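Long-range contact in haloacid dehalogenase-like hydrolase (Salmonella enterica subsp. enterica serovar Typhi, PDB 4EZE), which probably hydrolyses O-phosphoserine to serine and phosphate with the help of magnesium, the last step of L-serine biosynthesis: residues T118-L132 with V170-L184. Sequence-based numbering, arbitrary orientation.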
loop_
_atom_site.group_PDB
_atom_site.type_symbol
_atom_site.label_atom_id
_atom_site.label_comp_id
_atom_site.label_asym_id
_atom_site.label_seq_id
_atom_site.Cartn_x
_atom_site.Cartn_y
_atom_site.Cartn_z
ATOM N N THR A 118 3.858 -2.789 4.019
ATOM C CA THR A 118 2.696 -2.707 3.160
ATOM C C THR A 118 2.214 -4.110 2.796
ATOM O O THR A 118 1.273 -4.627 3.409
ATOM C CB THR A 118 2.962 -1.847 1.915
ATOM O OG1 THR A 118 3.295 -0.520 2.329
ATOM C CG2 THR A 118 1.700 -1.782 1.038
ATOM N N PHE A 119 2.864 -4.743 1.826
ATOM C CA PHE A 119 2.505 -6.112 1.465
ATOM C C PHE A 119 2.770 -7.065 2.631
ATOM O O PHE A 119 2.000 -7.984 2.875
ATOM C CB PHE A 119 3.284 -6.545 0.246
ATOM C CG PHE A 119 2.732 -7.762 -0.425
ATOM C CD1 PHE A 119 1.746 -7.646 -1.411
ATOM C CD2 PHE A 119 3.224 -9.028 -0.109
ATOM C CE1 PHE A 119 1.241 -8.779 -2.046
ATOM C CE2 PHE A 119 2.731 -10.165 -0.743
ATOM C CZ PHE A 119 1.736 -10.045 -1.710
ATOM N N ILE A 120 3.851 -6.828 3.369
ATOM C CA ILE A 120 4.151 -7.623 4.562
ATOM C C ILE A 120 4.132 -6.687 5.741
ATOM O O ILE A 120 4.346 -5.498 5.558
ATOM C CB ILE A 120 5.517 -8.344 4.459
ATOM C CG1 ILE A 120 6.652 -7.346 4.210
ATOM C CG2 ILE A 120 5.501 -9.372 3.332
ATOM C CD1 ILE A 120 8.030 -7.980 4.317
ATOM N N ALA A 121 3.831 -7.187 6.941
ATOM C CA ALA A 121 3.787 -6.288 8.097
ATOM C C ALA A 121 5.181 -5.812 8.500
ATOM O O ALA A 121 5.344 -4.725 9.081
ATOM C CB ALA A 121 3.077 -6.943 9.273
ATOM N N GLU A 122 6.201 -6.593 8.164
ATOM C CA GLU A 122 7.530 -6.320 8.726
ATOM C C GLU A 122 8.449 -5.458 7.864
ATOM O O GLU A 122 8.128 -5.095 6.728
ATOM C CB GLU A 122 8.234 -7.636 9.098
ATOM C CG GLU A 122 7.446 -8.536 10.060
ATOM C CD GLU A 122 6.514 -9.485 9.343
ATOM O OE1 GLU A 122 6.409 -9.381 8.102
ATOM O OE2 GLU A 122 5.887 -10.331 10.022
ATOM N N GLU A 123 9.599 -5.128 8.436
ATOM C CA GLU A 123 10.651 -4.453 7.716
ATOM C C GLU A 123 11.812 -5.430 7.470
ATOM O O GLU A 123 12.617 -5.681 8.353
ATOM C CB GLU A 123 11.173 -3.267 8.512
ATOM C CG GLU A 123 10.196 -2.124 8.719
ATOM C CD GLU A 123 10.134 -1.176 7.538
ATOM O OE1 GLU A 123 11.179 -0.588 7.193
ATOM O OE2 GLU A 123 9.029 -1.004 6.971
ATOM N N GLY A 124 11.897 -5.948 6.253
ATOM C CA GLY A 124 12.854 -6.995 5.894
ATOM C C GLY A 124 14.266 -6.815 6.421
ATOM O O GLY A 124 14.799 -7.692 7.088
ATOM N N VAL A 125 14.888 -5.686 6.112
ATOM C CA VAL A 125 16.247 -5.447 6.570
ATOM C C VAL A 125 16.391 -5.321 8.090
ATOM O O VAL A 125 17.402 -5.750 8.650
ATOM C CB VAL A 125 16.876 -4.225 5.879
ATOM C CG1 VAL A 125 18.175 -3.834 6.573
ATOM C CG2 VAL A 125 17.131 -4.534 4.414
ATOM N N ASP A 126 15.402 -4.725 8.754
ATOM C CA ASP A 126 15.386 -4.695 10.219
ATOM C C ASP A 126 15.317 -6.093 10.791
ATOM O O ASP A 126 15.963 -6.390 11.794
ATOM C CB ASP A 126 14.186 -3.925 10.749
ATOM C CG ASP A 126 14.331 -2.447 10.565
ATOM O OD1 ASP A 126 15.382 -2.014 10.046
ATOM O OD2 ASP A 126 13.385 -1.719 10.937
ATOM N N GLU A 127 14.514 -6.942 10.166
ATOM C CA GLU A 127 14.347 -8.297 10.647
ATOM C C GLU A 127 15.629 -9.081 10.484
ATOM O O GLU A 127 15.938 -9.936 11.293
ATOM C CB GLU A 127 13.223 -8.996 9.902
ATOM C CG GLU A 127 11.858 -8.493 10.318
ATOM C CD GLU A 127 11.562 -8.790 11.773
ATOM O OE1 GLU A 127 11.665 -9.969 12.178
ATOM O OE2 GLU A 127 11.225 -7.846 12.508
ATOM N N ILE A 128 16.372 -8.807 9.423
ATOM C CA ILE A 128 17.614 -9.518 9.233
ATOM C C ILE A 128 18.591 -9.076 10.310
ATOM O O ILE A 128 19.257 -9.896 10.928
ATOM C CB ILE A 128 18.191 -9.229 7.863
ATOM C CG1 ILE A 128 17.249 -9.773 6.793
ATOM C CG2 ILE A 128 19.581 -9.836 7.742
ATOM C CD1 ILE A 128 17.643 -9.329 5.403
ATOM N N ALA A 129 18.634 -7.768 10.545
ATOM C CA ALA A 129 19.428 -7.171 11.591
ATOM C C ALA A 129 19.164 -7.778 12.953
ATOM O O ALA A 129 20.108 -8.106 13.683
ATOM C CB ALA A 129 19.183 -5.673 11.644
ATOM N N ARG A 130 17.894 -7.915 13.318
ATOM C CA ARG A 130 17.603 -8.435 14.640
ATOM C C ARG A 130 18.031 -9.892 14.732
ATOM O O ARG A 130 18.550 -10.327 15.751
ATOM C CB ARG A 130 16.144 -8.240 15.063
ATOM C CG ARG A 130 16.030 -7.873 16.544
ATOM C CD ARG A 130 14.602 -7.793 17.058
ATOM N NE ARG A 130 13.869 -9.007 16.728
ATOM C CZ ARG A 130 12.884 -9.051 15.842
ATOM N NH1 ARG A 130 12.514 -7.932 15.231
ATOM N NH2 ARG A 130 12.265 -10.199 15.577
ATOM N N GLU A 131 17.842 -10.639 13.654
ATOM C CA GLU A 131 18.300 -12.018 13.607
ATOM C C GLU A 131 19.821 -12.109 13.840
ATOM O O GLU A 131 20.314 -13.104 14.353
ATOM C CB GLU A 131 17.953 -12.632 12.257
ATOM C CG GLU A 131 18.366 -14.077 12.100
ATOM C CD GLU A 131 17.358 -15.016 12.719
ATOM O OE1 GLU A 131 16.410 -14.519 13.367
ATOM O OE2 GLU A 131 17.511 -16.243 12.552
ATOM N N LEU A 132 20.549 -11.057 13.477
ATOM C CA LEU A 132 22.001 -11.081 13.505
ATOM C C LEU A 132 22.588 -10.358 14.707
ATOM O O LEU A 132 23.810 -10.264 14.850
ATOM C CB LEU A 132 22.562 -10.477 12.211
ATOM C CG LEU A 132 22.182 -11.316 10.991
ATOM C CD1 LEU A 132 22.926 -10.892 9.733
ATOM C CD2 LEU A 132 22.418 -12.783 11.288
ATOM N N VAL A 170 19.940 -17.891 6.081
ATOM C CA VAL A 170 19.437 -17.016 7.121
ATOM C C VAL A 170 18.368 -16.089 6.510
ATOM O O VAL A 170 17.260 -15.938 7.044
ATOM C CB VAL A 170 20.588 -16.193 7.725
ATOM C CG1 VAL A 170 20.061 -15.082 8.626
ATOM C CG2 VAL A 170 21.525 -17.116 8.488
ATOM N N LEU A 171 18.718 -15.498 5.371
ATOM C CA LEU A 171 17.830 -14.637 4.606
ATOM C C LEU A 171 16.530 -15.345 4.235
ATOM O O LEU A 171 15.433 -14.797 4.405
ATOM C CB LEU A 171 18.534 -14.202 3.333
ATOM C CG LEU A 171 19.741 -13.294 3.493
ATOM C CD1 LEU A 171 20.440 -13.172 2.146
ATOM C CD2 LEU A 171 19.326 -11.917 3.994
ATOM N N ASN A 172 16.646 -16.557 3.715
ATOM C CA ASN A 172 15.468 -17.305 3.332
ATOM C C ASN A 172 14.606 -17.572 4.552
ATOM O O ASN A 172 13.386 -17.484 4.491
ATOM C CB ASN A 172 15.856 -18.615 2.660
ATOM C CG ASN A 172 16.237 -18.436 1.208
ATOM O OD1 ASN A 172 15.720 -17.562 0.522
ATOM N ND2 ASN A 172 17.137 -19.276 0.729
ATOM N N ALA A 173 15.252 -17.903 5.661
ATOM C CA ALA A 173 14.543 -18.156 6.899
ATOM C C ALA A 173 13.834 -16.907 7.378
ATOM O O ALA A 173 12.707 -16.971 7.841
ATOM C CB ALA A 173 15.494 -18.654 7.954
ATOM N N VAL A 174 14.504 -15.770 7.275
ATOM C CA VAL A 174 13.911 -14.511 7.683
ATOM C C VAL A 174 12.714 -14.193 6.809
ATOM O O VAL A 174 11.682 -13.744 7.286
ATOM C CB VAL A 174 14.919 -13.369 7.607
ATOM C CG1 VAL A 174 14.246 -12.053 7.905
ATOM C CG2 VAL A 174 16.047 -13.607 8.575
ATOM N N CYS A 175 12.863 -14.446 5.520
ATOM C CA CYS A 175 11.795 -14.216 4.566
ATOM C C CYS A 175 10.608 -15.109 4.874
ATOM O O CYS A 175 9.466 -14.695 4.773
ATOM C CB CYS A 175 12.286 -14.481 3.151
ATOM S SG CYS A 175 11.088 -14.082 1.896
ATOM N N ASP A 176 10.897 -16.341 5.261
ATOM C CA ASP A 176 9.867 -17.324 5.556
ATOM C C ASP A 176 8.971 -16.924 6.718
ATOM O O ASP A 176 7.791 -17.234 6.723
ATOM C CB ASP A 176 10.478 -18.704 5.777
ATOM C CG ASP A 176 10.840 -19.390 4.479
ATOM O OD1 ASP A 176 10.689 -18.764 3.414
ATOM O OD2 ASP A 176 11.274 -20.556 4.520
ATOM N N ARG A 177 9.534 -16.274 7.722
ATOM C CA ARG A 177 8.742 -15.870 8.879
ATOM C C ARG A 177 8.031 -14.510 8.740
ATOM O O ARG A 177 7.365 -14.055 9.662
ATOM C CB ARG A 177 9.556 -15.960 10.169
ATOM C CG ARG A 177 10.672 -14.969 10.295
ATOM C CD ARG A 177 11.188 -14.970 11.711
ATOM N NE ARG A 177 11.881 -13.732 12.033
ATOM C CZ ARG A 177 13.200 -13.610 12.068
ATOM N NH1 ARG A 177 13.964 -14.660 11.812
ATOM N NH2 ARG A 177 13.749 -12.444 12.366
ATOM N N MET A 178 8.191 -13.862 7.591
ATOM C CA MET A 178 7.500 -12.609 7.312
ATOM C C MET A 178 6.009 -12.881 7.173
ATOM O O MET A 178 5.623 -13.947 6.713
ATOM C CB MET A 178 8.029 -11.980 6.027
ATOM C CG MET A 178 9.452 -11.479 6.114
ATOM S SD MET A 178 9.772 -10.576 7.633
ATOM C CE MET A 178 11.153 -9.577 7.128
ATOM N N THR A 179 5.167 -11.930 7.565
ATOM C CA THR A 179 3.729 -12.171 7.491
ATOM C C THR A 179 3.030 -11.258 6.503
ATOM O O THR A 179 3.215 -10.035 6.513
ATOM C CB THR A 179 3.060 -12.041 8.871
ATOM O OG1 THR A 179 3.585 -10.892 9.537
ATOM C CG2 THR A 179 3.362 -13.279 9.720
ATOM N N LEU A 180 2.249 -11.882 5.630
ATOM C CA LEU A 180 1.340 -11.185 4.737
ATOM C C LEU A 180 0.495 -10.213 5.536
ATOM O O LEU A 180 0.034 -10.563 6.622
ATOM C CB LEU A 180 0.404 -12.200 4.127
ATOM C CG LEU A 180 0.002 -11.741 2.752
ATOM C CD1 LEU A 180 1.256 -11.130 2.176
ATOM C CD2 LEU A 180 -0.485 -12.897 1.899
ATOM N N SER A 181 0.300 -9.000 5.015
ATOM C CA SER A 181 -0.597 -8.028 5.647
ATOM C C SER A 181 -2.008 -8.538 5.449
ATOM O O SER A 181 -2.304 -9.129 4.407
ATOM C CB SER A 181 -0.474 -6.642 5.013
ATOM O OG SER A 181 0.651 -5.935 5.517
ATOM N N PRO A 182 -2.876 -8.311 6.447
ATOM C CA PRO A 182 -4.256 -8.793 6.488
ATOM C C PRO A 182 -5.075 -8.445 5.239
ATOM O O PRO A 182 -5.023 -7.313 4.760
ATOM C CB PRO A 182 -4.860 -8.093 7.726
ATOM C CG PRO A 182 -3.819 -7.140 8.243
ATOM C CD PRO A 182 -2.501 -7.529 7.651
ATOM N N GLY A 183 -5.805 -9.431 4.720
ATOM C CA GLY A 183 -6.819 -9.213 3.682
ATOM C C GLY A 183 -6.318 -9.540 2.279
ATOM O O GLY A 183 -7.101 -9.591 1.312
ATOM N N LEU A 184 -5.011 -9.747 2.163
ATOM C CA LEU A 184 -4.385 -9.952 0.851
ATOM C C LEU A 184 -4.706 -11.336 0.298
ATOM O O LEU A 184 -4.954 -11.481 -0.899
ATOM C CB LEU A 184 -2.879 -9.699 0.929
ATOM C CG LEU A 184 -2.567 -8.205 1.021
ATOM C CD1 LEU A 184 -1.148 -7.934 1.512
ATOM C CD2 LEU A 184 -2.759 -7.578 -0.343
#
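Glu122 turns its carboxylate onto Thr179, and the two side chains meet almost at right angles. The Glu122 chain bends at chi2 (88°), and the Thr179 N-H meets Glu122 OE1 on its syn side, 2.9 Å away; the bond from Thr179 OG1 to Glu122 OE2 is so short that its exact length is doubtful. Beside them the backbones form a single bridge centred on Ile120 and Leu180: Ala121 N donates to Thr179 O and Ser181 N to Phe119 O, both at 2.9 Å. Ser181 OG adds a bond to Thr118 O at 2.6 Å, coming from above the carbonyl plane. Phe119 meets two leucines here, with Leu184 CD1 over one face of its ring, offset toward the rim, and Leu180 CD1 3.4 Å from Phe119 CE2.

The Met178 side chain runs antiparallel to those of Glu122 and Glu127, with SD near Glu122 CB and CE near Glu127 CG. That methyl, Met178 CE, ends tightly against Gly124 CA (3.3 Å). Farther along, helices 124-131 and 170-176 cross at 120°, where Ile128 CD1 presses on Leu171 CD2 and Val174 CG1 fits against Glu127 CB and Ile128 CG1.

Arg177, extended from CG to NE, carries its guanidinium to the acidic residues of helix 124-131. Arg177 NH2 meets Glu127 OE1 (3.2 Å) near the guanidinium plane, on the anti side of a carboxylate turned 80° to it. Arg177 NH1 donates to Glu131 OE1 at 2.9 Å, from well above that carboxylate's plane.

Thr118 lies near the bound sodium ion and the predicted nucleophile Asp114. The bonds of Thr118 O, Phe119 O, Ala121 N and Glu122 with Thr179 and Ser181 tie the loop following helix 115-119, beside the metal site of this HAD phosphatase, to the segment leading into helix 184-193. Glu127 joins both arginines, OE1 to Arg177 and OE2 to Arg130 NH1, and with Glu131 as second partner of Arg177 the charge there is probably well balanced.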